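Dehydrogenase (Thermotoga maritima, PDB 3EZY) catalyses the NAD(+)-dependent oxidation of myo-inositol to scyllo-inosose, probably as a step in myo-inositol degradation. Local coordinates at residues L69-T74 with F92-L97; I117-F122 with P301-G306; G121-F126 with D283-E288; N129-K134 with A181-G186. All coordinates share one frame; numbering follows the deposited sequence.

Contact 1 of 4, residues L69-T74 with F92-L97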
loop_
_atom_site.group_PDB
_atom_site.type_symbol
_atom_site.label_atom_id
_atom_site.label_comp_id
_atom_site.label_asym_id
_atom_site.label_seq_id
_atom_site.Cartn_x
_atom_site.Cartn_y
_atom_site.Cartn_z
ATOM N N LEU A 69 24.681 -32.113 8.730
ATOM C CA LEU A 69 23.848 -31.043 9.307
ATOM C C LEU A 69 23.535 -31.384 10.750
ATOM O O LEU A 69 22.778 -32.327 11.021
ATOM C CB LEU A 69 22.531 -30.865 8.533
ATOM C CG LEU A 69 22.607 -30.801 7.000
ATOM C CD1 LEU A 69 21.255 -30.405 6.345
ATOM C CD2 LEU A 69 23.698 -29.854 6.464
ATOM N N VAL A 70 24.124 -30.638 11.685
ATOM C CA VAL A 70 23.860 -30.830 13.117
ATOM C C VAL A 70 22.610 -30.017 13.520
ATOM O O VAL A 70 22.659 -28.775 13.603
ATOM C CB VAL A 70 25.089 -30.424 13.986
ATOM C CG1 VAL A 70 24.769 -30.510 15.457
ATOM C CG2 VAL A 70 26.345 -31.274 13.601
ATOM N N CYS A 71 21.496 -30.718 13.792
ATOM C CA CYS A 71 20.217 -30.062 14.080
ATOM C C CYS A 71 19.617 -30.656 15.330
ATOM O O CYS A 71 18.411 -30.731 15.465
ATOM C CB CYS A 71 19.225 -30.279 12.920
ATOM S SG CYS A 71 19.844 -29.859 11.267
ATOM N N SER A 72 20.469 -31.105 16.233
ATOM C CA SER A 72 20.016 -31.764 17.447
ATOM C C SER A 72 19.982 -30.693 18.532
ATOM O O SER A 72 20.268 -29.523 18.271
ATOM C CB SER A 72 21.032 -32.832 17.814
ATOM O OG SER A 72 22.322 -32.230 17.749
ATOM N N SER A 73 19.662 -31.077 19.757
ATOM C CA SER A 73 19.576 -30.090 20.832
ATOM C C SER A 73 20.893 -29.327 21.004
ATOM O O SER A 73 21.979 -29.845 20.740
ATOM C CB SER A 73 19.129 -30.739 22.138
ATOM O OG SER A 73 20.175 -31.571 22.590
ATOM N N THR A 74 20.758 -28.070 21.409
ATOM C CA THR A 74 21.862 -27.112 21.509
ATOM C C THR A 74 22.978 -27.634 22.380
ATOM O O THR A 74 24.151 -27.440 22.067
ATOM C CB THR A 74 21.368 -25.751 22.077
ATOM O OG1 THR A 74 20.277 -25.277 21.269
ATOM C CG2 THR A 74 22.472 -24.705 22.096
ATOM N N PHE A 92 27.536 -28.168 8.987
ATOM C CA PHE A 92 26.574 -27.065 9.142
ATOM C C PHE A 92 25.943 -27.266 10.503
ATOM O O PHE A 92 25.554 -28.402 10.847
ATOM C CB PHE A 92 25.531 -27.130 8.013
ATOM C CG PHE A 92 24.299 -26.260 8.222
ATOM C CD1 PHE A 92 24.179 -25.027 7.579
ATOM C CD2 PHE A 92 23.256 -26.687 9.051
ATOM C CE1 PHE A 92 23.020 -24.204 7.786
ATOM C CE2 PHE A 92 22.103 -25.906 9.240
ATOM C CZ PHE A 92 21.992 -24.650 8.612
ATOM N N CYS A 93 25.877 -26.200 11.313
ATOM C CA CYS A 93 25.266 -26.282 12.634
ATOM C C CYS A 93 24.104 -25.293 12.767
ATOM O O CYS A 93 24.282 -24.072 12.603
ATOM C CB CYS A 93 26.313 -25.994 13.738
ATOM S SG CYS A 93 25.759 -26.339 15.417
ATOM N N GLU A 94 22.937 -25.810 13.134
ATOM C CA GLU A 94 21.787 -24.957 13.380
ATOM C C GLU A 94 22.106 -23.941 14.480
ATOM O O GLU A 94 22.974 -24.187 15.359
ATOM C CB GLU A 94 20.547 -25.802 13.785
ATOM C CG GLU A 94 19.577 -26.067 12.611
ATOM C CD GLU A 94 19.217 -24.763 11.874
ATOM O OE1 GLU A 94 19.245 -24.723 10.624
ATOM O OE2 GLU A 94 18.914 -23.761 12.557
ATOM N N LYS A 95 21.418 -22.803 14.425
ATOM C CA LYS A 95 21.418 -21.818 15.475
ATOM C C LYS A 95 20.899 -22.450 16.759
ATOM O O LYS A 95 19.965 -23.264 16.712
ATOM C CB LYS A 95 20.472 -20.647 15.076
ATOM C CG LYS A 95 19.921 -19.820 16.282
ATOM C CD LYS A 95 18.669 -20.414 16.945
ATOM C CE LYS A 95 18.011 -19.423 17.881
ATOM N NZ LYS A 95 17.182 -20.077 18.948
ATOM N N PRO A 96 21.493 -22.081 17.925
ATOM C CA PRO A 96 22.743 -21.359 18.058
ATOM C C PRO A 96 23.858 -22.395 18.136
ATOM O O PRO A 96 23.606 -23.534 18.545
ATOM C CB PRO A 96 22.603 -20.698 19.418
ATOM C CG PRO A 96 21.905 -21.726 20.201
ATOM C CD PRO A 96 20.855 -22.293 19.230
ATOM N N LEU A 97 25.062 -22.009 17.735
ATOM C CA LEU A 97 26.228 -22.884 17.834
ATOM C C LEU A 97 26.305 -23.496 19.218
ATOM O O LEU A 97 26.318 -24.710 19.375
ATOM C CB LEU A 97 27.489 -22.068 17.585
ATOM C CG LEU A 97 27.829 -21.769 16.136
ATOM C CD1 LEU A 97 29.245 -21.171 16.101
ATOM C CD2 LEU A 97 27.749 -23.048 15.315
HETATM O O HOH W 1 19.447 -25.567 18.523
#
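Phe92 O takes the amide N-H of Val70 at 2.8 Å (N to O), and CA of Leu69 adds a C-H...O approach to the same oxygen at 3.5 Å. Two residues on, Glu94 N donates to Val70 O at 3.0 Å, almost straight at the hydrogen (176°). These bonds join the neighbouring parallel strands 67-70 and 90-94, the two arms of a beta-alpha-beta crossover in the Rossmann domain; its connecting helix, 77-86, packs on the sheet face that carries Val70 and Cys93. On the other face the CD2 methyl of Leu69 lies 3.6 Å from Phe92 CB and meets the ring at a slant. Phe92 holds CG anti to its backbone N (chi1 166°), which carries the ring past that methyl toward His17 and Phe119.

Further on the two segments separate; Glu94-Lys95-Pro96 is the Glu-Lys-Pro signature of the Gfo/Idh/MocA family, with a cis peptide before Pro96. Cys71 SG rests on Glu94 CG at 4.0 Å, and there the glutamate bends (chi2 -51°), leading its carboxylate away from 69-74; OE1 is hydrogen-bonded to His17 of helix 12-20, while OE2 receives a weak bond from Lys95 N. The Cys71 side chain also touches what is probably the glycine-rich nucleotide-binding turn. At the far end Thr74 crosses Pro96 at about a right angle, CG2 to CG 3.6 Å, and one water links the segments, 2.9 Å from Thr74 OG1 and donating to Lys95 O at 3.0 Å.

Contact 2 of 4, residues I117-F122 with P301-G306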
loop_
_atom_site.group_PDB
_atom_site.type_symbol
_atom_site.label_atom_id
_atom_site.label_comp_id
_atom_site.label_asym_id
_atom_site.label_seq_id
_atom_site.Cartn_x
_atom_site.Cartn_y
_atom_site.Cartn_z
ATOM N N ILE A 117 34.819 -26.910 6.685
ATOM C CA ILE A 117 33.857 -25.813 6.833
ATOM C C ILE A 117 33.047 -25.947 8.112
ATOM O O ILE A 117 32.582 -27.032 8.448
ATOM C CB ILE A 117 32.874 -25.836 5.626
ATOM C CG1 ILE A 117 33.608 -25.478 4.352
ATOM C CG2 ILE A 117 31.721 -24.908 5.792
ATOM C CD1 ILE A 117 32.741 -25.739 3.121
ATOM N N LEU A 118 32.880 -24.822 8.799
ATOM C CA LEU A 118 31.891 -24.658 9.856
ATOM C C LEU A 118 30.921 -23.545 9.417
ATOM O O LEU A 118 31.305 -22.389 9.326
ATOM C CB LEU A 118 32.531 -24.304 11.206
ATOM C CG LEU A 118 31.534 -23.983 12.349
ATOM C CD1 LEU A 118 30.474 -25.096 12.485
ATOM C CD2 LEU A 118 32.265 -23.772 13.693
ATOM N N PHE A 119 29.691 -23.918 9.111
ATOM C CA PHE A 119 28.664 -22.986 8.593
ATOM C C PHE A 119 27.608 -22.834 9.693
ATOM O O PHE A 119 27.079 -23.822 10.170
ATOM C CB PHE A 119 28.019 -23.622 7.350
ATOM C CG PHE A 119 27.102 -22.692 6.546
ATOM C CD1 PHE A 119 27.439 -22.344 5.241
ATOM C CD2 PHE A 119 25.924 -22.203 7.090
ATOM C CE1 PHE A 119 26.616 -21.527 4.465
ATOM C CE2 PHE A 119 25.091 -21.358 6.327
ATOM C CZ PHE A 119 25.458 -21.027 5.014
ATOM N N THR A 120 27.312 -21.604 10.096
ATOM C CA THR A 120 26.370 -21.343 11.153
ATOM C C THR A 120 25.011 -21.098 10.529
ATOM O O THR A 120 24.900 -20.336 9.571
ATOM C CB THR A 120 26.751 -20.083 11.946
ATOM O OG1 THR A 120 27.986 -20.323 12.621
ATOM C CG2 THR A 120 25.675 -19.763 13.023
ATOM N N GLY A 121 23.975 -21.731 11.081
ATOM C CA GLY A 121 22.658 -21.713 10.468
ATOM C C GLY A 121 21.847 -20.449 10.756
ATOM O O GLY A 121 20.762 -20.547 11.358
ATOM N N PHE A 122 22.344 -19.274 10.344
ATOM C CA PHE A 122 21.510 -18.046 10.391
ATOM C C PHE A 122 20.676 -17.948 9.114
ATOM O O PHE A 122 21.074 -17.315 8.144
ATOM C CB PHE A 122 22.368 -16.813 10.634
ATOM C CG PHE A 122 22.866 -16.720 12.055
ATOM C CD1 PHE A 122 21.988 -16.927 13.127
ATOM C CD2 PHE A 122 24.183 -16.410 12.324
ATOM C CE1 PHE A 122 22.431 -16.823 14.429
ATOM C CE2 PHE A 122 24.635 -16.257 13.622
ATOM C CZ PHE A 122 23.773 -16.506 14.687
ATOM N N PRO A 301 35.045 -20.702 1.548
ATOM C CA PRO A 301 34.711 -20.373 2.931
ATOM C C PRO A 301 33.179 -20.431 3.158
ATOM O O PRO A 301 32.417 -20.198 2.245
ATOM C CB PRO A 301 35.186 -18.927 3.047
ATOM C CG PRO A 301 36.299 -18.815 2.030
ATOM C CD PRO A 301 35.806 -19.622 0.880
ATOM N N PRO A 302 32.723 -20.737 4.375
ATOM C CA PRO A 302 31.252 -20.771 4.469
ATOM C C PRO A 302 30.622 -19.351 4.342
ATOM O O PRO A 302 31.216 -18.382 4.815
ATOM C CB PRO A 302 31.007 -21.285 5.875
ATOM C CG PRO A 302 32.328 -20.951 6.665
ATOM C CD PRO A 302 33.418 -20.962 5.657
ATOM N N ALA A 303 29.422 -19.241 3.768
ATOM C CA ALA A 303 28.766 -17.930 3.656
ATOM C C ALA A 303 28.474 -17.327 5.025
ATOM O O ALA A 303 28.513 -16.096 5.219
ATOM C CB ALA A 303 27.448 -18.048 2.839
ATOM N N VAL A 304 28.133 -18.187 5.979
ATOM C CA VAL A 304 27.944 -17.756 7.346
ATOM C C VAL A 304 28.892 -18.604 8.194
ATOM O O VAL A 304 28.771 -19.828 8.227
ATOM C CB VAL A 304 26.514 -17.996 7.844
ATOM C CG1 VAL A 304 26.352 -17.405 9.261
ATOM C CG2 VAL A 304 25.457 -17.451 6.846
ATOM N N SER A 305 29.814 -17.966 8.894
ATOM C CA SER A 305 30.945 -18.716 9.480
ATOM C C SER A 305 30.790 -18.938 10.986
ATOM O O SER A 305 29.791 -18.517 11.600
ATOM C CB SER A 305 32.251 -17.980 9.207
ATOM O OG SER A 305 32.238 -16.791 9.980
ATOM N N GLY A 306 31.766 -19.626 11.583
ATOM C CA GLY A 306 31.688 -19.867 13.005
ATOM C C GLY A 306 31.827 -18.582 13.770
ATOM O O GLY A 306 31.190 -18.365 14.803
#
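Thr120 meets the loop 301-306 with two donors: its hydroxyl OG1 gives a hydrogen bond to Ser305 O at 2.7 Å, and its backbone N gives one to Val304 O at 3.0 Å. Both donors approach from above the carbonyl planes. With OG1 anti to the carbonyl carbon (chi1 -65°), the hydroxyl lies beside its own N, which lets one residue grip two successive carbonyls. Val304 O also receives the CA-H of Phe119 at 3.2 Å and sits over one face of the Phe119 ring, toward its rim.

The apolar contacts spread from here. Val304 points toward the strand, with CB 4.0 Å from Phe119 CE2 and CG1 3.9 Å from Phe122 CD2, so the valine bridges two aromatic rings. Pro302 also points toward the strand, CG 3.2 Å from Leu118 O and CB 3.7 Å from Ile117 CG2. At Gly306 the backbone itself lies against the Leu118 side chain; a CB in that place would strike Leu118 CD2.

Second-shell bonds hold the loop in shape. Ser305 is the N-cap of helix 306-325: its OG caps a backbone N in the first turn, while Ser305 N is bonded to the Asp308 carboxylate. Ala303 N is tied to Asn295. The loop links helices 277-298 and 306-325 and lines the outer side of strand 118-121, the last strand of the parallel Rossmann sheet in this chain. Strand 90-94 pairs with that strand on its inner side, helix 277-298 packs on Ile117 and Phe119, and helix 174-185 meets Phe122.

Contact 3 of 4, residues G121-F126 with D283-E288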
loop_
_atom_site.group_PDB
_atom_site.type_symbol
_atom_site.label_atom_id
_atom_site.label_comp_id
_atom_site.label_asym_id
_atom_site.label_seq_id
_atom_site.Cartn_x
_atom_site.Cartn_y
_atom_site.Cartn_z
ATOM N N GLY A 121 23.975 -21.731 11.081
ATOM C CA GLY A 121 22.658 -21.713 10.468
ATOM C C GLY A 121 21.847 -20.449 10.756
ATOM O O GLY A 121 20.762 -20.547 11.358
ATOM N N PHE A 122 22.344 -19.274 10.344
ATOM C CA PHE A 122 21.510 -18.046 10.391
ATOM C C PHE A 122 20.676 -17.948 9.114
ATOM O O PHE A 122 21.074 -17.315 8.144
ATOM C CB PHE A 122 22.368 -16.813 10.634
ATOM C CG PHE A 122 22.866 -16.720 12.055
ATOM C CD1 PHE A 122 21.988 -16.927 13.127
ATOM C CD2 PHE A 122 24.183 -16.410 12.324
ATOM C CE1 PHE A 122 22.431 -16.823 14.429
ATOM C CE2 PHE A 122 24.635 -16.257 13.622
ATOM C CZ PHE A 122 23.773 -16.506 14.687
ATOM N N ASN A 123 19.559 -18.666 9.089
ATOM C CA ASN A 123 18.771 -18.783 7.864
ATOM C C ASN A 123 18.162 -17.472 7.357
ATOM O O ASN A 123 17.905 -17.333 6.180
ATOM C CB ASN A 123 17.634 -19.821 8.035
ATOM C CG ASN A 123 16.648 -19.425 9.128
ATOM O OD1 ASN A 123 17.016 -19.371 10.302
ATOM N ND2 ASN A 123 15.394 -19.140 8.754
ATOM N N ARG A 124 17.892 -16.517 8.229
ATOM C CA ARG A 124 17.245 -15.290 7.749
ATOM C C ARG A 124 18.146 -14.485 6.812
ATOM O O ARG A 124 17.640 -13.614 6.115
ATOM C CB ARG A 124 16.734 -14.398 8.902
ATOM C CG ARG A 124 15.880 -15.176 9.924
ATOM C CD ARG A 124 15.199 -14.287 10.964
ATOM N NE ARG A 124 14.543 -15.134 11.994
ATOM C CZ ARG A 124 14.211 -14.705 13.215
ATOM N NH1 ARG A 124 14.431 -13.430 13.550
ATOM N NH2 ARG A 124 13.642 -15.536 14.098
ATOM N N ARG A 125 19.463 -14.730 6.795
ATOM C CA ARG A 125 20.277 -14.036 5.758
ATOM C C ARG A 125 19.836 -14.451 4.374
ATOM O O ARG A 125 20.228 -13.805 3.418
ATOM C CB ARG A 125 21.758 -14.362 5.827
ATOM C CG ARG A 125 22.423 -13.913 7.119
ATOM C CD ARG A 125 23.921 -13.932 6.956
ATOM N NE ARG A 125 24.618 -13.563 8.187
ATOM C CZ ARG A 125 25.907 -13.247 8.209
ATOM N NH1 ARG A 125 26.588 -13.337 7.089
ATOM N NH2 ARG A 125 26.515 -12.879 9.347
ATOM N N PHE A 126 19.077 -15.568 4.261
ATOM C CA PHE A 126 18.743 -16.087 2.955
ATOM C C PHE A 126 17.285 -15.895 2.640
ATOM O O PHE A 126 16.818 -16.471 1.667
ATOM C CB PHE A 126 19.148 -17.588 2.824
ATOM C CG PHE A 126 20.629 -17.826 3.092
ATOM C CD1 PHE A 126 21.556 -17.705 2.065
ATOM C CD2 PHE A 126 21.088 -18.077 4.392
ATOM C CE1 PHE A 126 22.924 -17.881 2.302
ATOM C CE2 PHE A 126 22.456 -18.267 4.646
ATOM C CZ PHE A 126 23.375 -18.168 3.587
ATOM N N ASP A 283 11.443 -21.351 2.416
ATOM C CA ASP A 283 12.301 -20.906 1.317
ATOM C C ASP A 283 13.668 -20.428 1.794
ATOM O O ASP A 283 14.662 -20.652 1.109
ATOM C CB ASP A 283 11.669 -19.792 0.480
ATOM C CG ASP A 283 12.550 -19.395 -0.695
ATOM O OD1 ASP A 283 12.942 -20.304 -1.487
ATOM O OD2 ASP A 283 12.886 -18.177 -0.824
ATOM N N SER A 284 13.726 -19.770 2.955
ATOM C CA SER A 284 15.034 -19.317 3.497
ATOM C C SER A 284 15.890 -20.523 3.893
ATOM O O SER A 284 17.087 -20.540 3.677
ATOM C CB SER A 284 14.857 -18.370 4.702
ATOM O OG SER A 284 14.391 -19.048 5.856
ATOM N N TYR A 285 15.281 -21.575 4.447
ATOM C CA TYR A 285 16.075 -22.780 4.713
ATOM C C TYR A 285 16.562 -23.465 3.437
ATOM O O TYR A 285 17.710 -23.955 3.360
ATOM C CB TYR A 285 15.275 -23.772 5.571
ATOM C CG TYR A 285 15.141 -23.360 7.007
ATOM C CD1 TYR A 285 16.265 -23.172 7.808
ATOM C CD2 TYR A 285 13.886 -23.216 7.582
ATOM C CE1 TYR A 285 16.149 -22.802 9.152
ATOM C CE2 TYR A 285 13.743 -22.859 8.923
ATOM C CZ TYR A 285 14.885 -22.673 9.703
ATOM O OH TYR A 285 14.727 -22.294 11.008
ATOM N N LEU A 286 15.697 -23.534 2.426
ATOM C CA LEU A 286 16.098 -24.170 1.192
ATOM C C LEU A 286 17.313 -23.427 0.632
ATOM O O LEU A 286 18.296 -24.046 0.214
ATOM C CB LEU A 286 14.967 -24.083 0.169
ATOM C CG LEU A 286 15.394 -24.571 -1.211
ATOM C CD1 LEU A 286 15.686 -26.105 -1.199
ATOM C CD2 LEU A 286 14.335 -24.221 -2.276
ATOM N N GLU A 287 17.228 -22.102 0.593
ATOM C CA GLU A 287 18.307 -21.306 -0.007
ATOM C C GLU A 287 19.612 -21.332 0.807
ATOM O O GLU A 287 20.737 -21.295 0.245
ATOM C CB GLU A 287 17.844 -19.867 -0.147
ATOM C CG GLU A 287 18.866 -18.958 -0.819
ATOM C CD GLU A 287 18.904 -19.128 -2.353
ATOM O OE1 GLU A 287 18.133 -19.971 -2.929
ATOM O OE2 GLU A 287 19.723 -18.402 -2.971
ATOM N N GLU A 288 19.454 -21.351 2.126
ATOM C CA GLU A 288 20.599 -21.497 3.043
ATOM C C GLU A 288 21.361 -22.809 2.777
ATOM O O GLU A 288 22.594 -22.848 2.722
ATOM C CB GLU A 288 20.111 -21.477 4.483
ATOM C CG GLU A 288 21.244 -21.653 5.470
ATOM C CD GLU A 288 20.764 -21.701 6.863
ATOM O OE1 GLU A 288 19.790 -22.433 7.144
ATOM O OE2 GLU A 288 21.343 -20.987 7.688
HETATM O O HOH W 2 17.244 -21.714 12.196
#
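Asn123 and Phe126 set a short 3-10 turn against helix 277-298, just where the chain leaves the last strand of the Rossmann sheet for helix 128-138. The one direct hydrogen bond runs from Asn123 ND2 to Ser284 OG, 3.1 Å, nearly straight and in the plane of the amide; Ser284 OG is bonded to Tyr281 O as well. A water adds a second polar link, lying 3.0 Å from Asn123 OD1 and 2.8 Å from Tyr285 OH, at the edge of that ring.

Stacking, with the bonds at both ends of the amide, fixes its rotation against the Tyr285 ring. Asn123 has CG between its backbone N and carbonyl carbon (chi1 62°), which lays the amide over one face of Tyr285, the planes 16° apart and Asn123 CG 3.4 Å from Tyr285 CE1. With an alanine here, Ser284 OG and the water would probably lose their amide partner, and the face of Tyr285 its flat cover.

Apolar contact is carried by Phe126. The backbone CA of Glu288 stands over its ring, 3.8 Å from the centroid and 17° off the normal, in a CH-pi contact, while Glu288 CB reaches Phe126 CD2 at 3.5 Å. From there Glu288 runs on with an extended chain toward the turn, placing Glu288 OE2 3.2 Å from Gly121 C.

Contact 4 of 4, residues N129-K134 with A181-G186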
loop_
_atom_site.group_PDB
_atom_site.type_symbol
_atom_site.label_atom_id
_atom_site.label_comp_id
_atom_site.label_asym_id
_atom_site.label_seq_id
_atom_site.Cartn_x
_atom_site.Cartn_y
_atom_site.Cartn_z
ATOM N N ASN A 129 13.593 -11.284 0.859
ATOM C CA ASN A 129 13.414 -9.852 1.120
ATOM C C ASN A 129 14.583 -9.192 1.858
ATOM O O ASN A 129 15.032 -8.121 1.481
ATOM C CB ASN A 129 12.101 -9.656 1.879
ATOM C CG ASN A 129 10.927 -10.258 1.119
ATOM O OD1 ASN A 129 10.759 -9.962 -0.038
ATOM N ND2 ASN A 129 10.160 -11.139 1.747
ATOM N N PHE A 130 15.060 -9.822 2.929
ATOM C CA PHE A 130 16.205 -9.271 3.688
ATOM C C PHE A 130 17.496 -9.218 2.877
ATOM O O PHE A 130 18.311 -8.267 2.963
ATOM C CB PHE A 130 16.419 -10.109 4.950
ATOM C CG PHE A 130 15.182 -10.206 5.858
ATOM C CD1 PHE A 130 14.218 -9.184 5.878
ATOM C CD2 PHE A 130 15.030 -11.287 6.734
ATOM C CE1 PHE A 130 13.111 -9.248 6.744
ATOM C CE2 PHE A 130 13.897 -11.395 7.596
ATOM C CZ PHE A 130 12.929 -10.376 7.592
ATOM N N LYS A 131 17.717 -10.283 2.124
ATOM C CA LYS A 131 18.858 -10.335 1.198
ATOM C C LYS A 131 18.869 -9.204 0.157
ATOM O O LYS A 131 19.890 -8.590 -0.100
ATOM C CB LYS A 131 18.864 -11.691 0.475
ATOM C CG LYS A 131 20.041 -11.908 -0.491
ATOM C CD LYS A 131 20.204 -13.435 -0.686
ATOM C CE LYS A 131 20.788 -13.806 -2.054
ATOM N NZ LYS A 131 21.931 -12.967 -2.427
ATOM N N LYS A 132 17.726 -8.964 -0.464
ATOM C CA LYS A 132 17.625 -7.899 -1.427
ATOM C C LYS A 132 17.909 -6.549 -0.758
ATOM O O LYS A 132 18.584 -5.679 -1.329
ATOM C CB LYS A 132 16.237 -7.929 -2.097
ATOM C CG LYS A 132 15.980 -6.701 -2.943
ATOM C CD LYS A 132 16.152 -6.899 -4.470
ATOM C CE LYS A 132 17.141 -7.944 -4.876
ATOM N NZ LYS A 132 17.353 -7.863 -6.370
ATOM N N LEU A 133 17.434 -6.377 0.476
ATOM C CA LEU A 133 17.683 -5.136 1.201
ATOM C C LEU A 133 19.180 -5.008 1.534
ATOM O O LEU A 133 19.778 -3.943 1.354
ATOM C CB LEU A 133 16.854 -5.092 2.500
ATOM C CG LEU A 133 16.972 -3.781 3.298
ATOM C CD1 LEU A 133 15.664 -3.421 4.028
ATOM C CD2 LEU A 133 18.129 -3.842 4.292
ATOM N N LYS A 134 19.789 -6.087 2.015
ATOM C CA LYS A 134 21.240 -6.075 2.288
ATOM C C LYS A 134 22.050 -5.666 1.042
ATOM O O LYS A 134 22.974 -4.846 1.148
ATOM C CB LYS A 134 21.707 -7.438 2.825
ATOM C CG LYS A 134 23.207 -7.518 3.233
ATOM C CD LYS A 134 24.015 -8.008 2.038
ATOM C CE LYS A 134 25.505 -8.210 2.369
ATOM N NZ LYS A 134 26.062 -7.114 3.233
ATOM N N ALA A 181 21.814 -7.496 11.972
ATOM C CA ALA A 181 22.416 -6.185 12.115
ATOM C C ALA A 181 23.796 -6.089 11.500
ATOM O O ALA A 181 24.085 -5.130 10.786
ATOM C CB ALA A 181 22.451 -5.762 13.621
ATOM N N ARG A 182 24.673 -7.045 11.829
ATOM C CA ARG A 182 26.031 -7.072 11.320
ATOM C C ARG A 182 25.995 -7.301 9.813
ATOM O O ARG A 182 26.716 -6.655 9.075
ATOM C CB ARG A 182 26.840 -8.212 11.966
ATOM C CG ARG A 182 27.054 -7.994 13.473
ATOM C CD ARG A 182 27.901 -9.130 14.089
ATOM N NE ARG A 182 29.233 -9.204 13.500
ATOM C CZ ARG A 182 29.680 -10.178 12.713
ATOM N NH1 ARG A 182 28.896 -11.198 12.380
ATOM N NH2 ARG A 182 30.936 -10.117 12.247
ATOM N N TYR A 183 25.162 -8.234 9.373
ATOM C CA TYR A 183 25.069 -8.572 7.960
ATOM C C TYR A 183 24.566 -7.395 7.121
ATOM O O TYR A 183 25.109 -7.114 6.043
ATOM C CB TYR A 183 24.087 -9.697 7.844
ATOM C CG TYR A 183 23.725 -10.160 6.470
ATOM C CD1 TYR A 183 24.682 -10.704 5.591
ATOM C CD2 TYR A 183 22.387 -10.163 6.082
ATOM C CE1 TYR A 183 24.298 -11.176 4.341
ATOM C CE2 TYR A 183 22.008 -10.623 4.865
ATOM C CZ TYR A 183 22.950 -11.117 4.004
ATOM O OH TYR A 183 22.493 -11.566 2.803
ATOM N N ILE A 184 23.540 -6.705 7.616
ATOM C CA ILE A 184 22.971 -5.578 6.867
ATOM C C ILE A 184 23.909 -4.360 6.888
ATOM O O ILE A 184 24.089 -3.701 5.876
ATOM C CB ILE A 184 21.610 -5.115 7.437
ATOM C CG1 ILE A 184 20.546 -6.240 7.399
ATOM C CG2 ILE A 184 21.128 -3.783 6.761
ATOM C CD1 ILE A 184 20.188 -6.760 6.065
ATOM N N MET A 185 24.489 -4.055 8.043
ATOM C CA MET A 185 25.228 -2.804 8.184
ATOM C C MET A 185 26.688 -2.879 7.735
ATOM O O MET A 185 27.302 -1.837 7.503
ATOM C CB MET A 185 25.135 -2.238 9.602
ATOM C CG MET A 185 23.690 -1.801 10.014
ATOM S SD MET A 185 22.869 -0.451 9.094
ATOM C CE MET A 185 23.371 0.823 10.243
ATOM N N GLY A 186 27.223 -4.092 7.618
ATOM C CA GLY A 186 28.541 -4.285 7.067
ATOM C C GLY A 186 29.635 -3.795 8.006
ATOM O O GLY A 186 30.757 -3.542 7.576
HETATM O O HOH W 3 24.727 -4.303 3.353
#
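Lys134 starts with CG anti to its backbone N (chi1 -176°) and then bends sharply about CB-CG (chi2 -92°), a course that lays its methylenes across one face of Tyr183. The tyrosine, with CG likewise anti to its own N, offers that face: Lys134 CG sits over the middle of the ring, 3.7 Å from the centroid, a CH-pi contact. A further bend at the end of the lysine brings NZ down to Tyr183 O, where it donates at 3.0 Å almost in line with the C=O bond. NZ is also 4.9 Å from the ring centroid, an off-centre cation-pi contact.

Beside it is an apolar patch. Ile184 CD1 touches Lys134 CB at 3.6 Å, and its CG2 meets Leu133 CD2 at 3.9 Å; both Leu133 and Ile184 continue onto Val243 of strand 238-245. Helices 128-138 and 174-185, whose local axes are inclined at 42° and 9.9 Å apart at closest approach, are thereby paired on the mixed sheet of the C-terminal domain. Near the N-terminal end of helix 128-138, Asn129 OD1 is bonded to Thr259 N of the second subunit.

A water completes the join, donating to Lys134 O at 2.9 Å and to Ile184 O at 2.7 Å and accepting from NZ. A leucine in place of Lys134 would probably leave Tyr183 O and this water without their donor. Because Tyr183 O and Ile184 O belong to the last turn of helix 174-185, the lysine charge lies at the carbonyl-rich end, which it would be expected to stabilise.

Overall arrangement
From the N terminus, contact 1 closes before the others open, a short loop containing helix 77-86, which connects two adjacent Rossmann strands. Contacts 2 and 3 start together, sharing Gly121 and Phe122, and return much later: contact 3 to helix 277-298, contact 2 to the loop that follows that helix. Contact 4, between two helices on the C-terminal domain's sheet, is nested inside both loops. Cys93 of contact 1 is probably hydrogen-bonded to Phe119 and Gly121; Val304 of contact 2 touches Phe126 of contact 3, whose Arg125 O probably accepts a hydrogen bond from Tyr183 OH of contact 4. Together they run from the Rossmann sheet across helix 277-298 to the C-terminal domain.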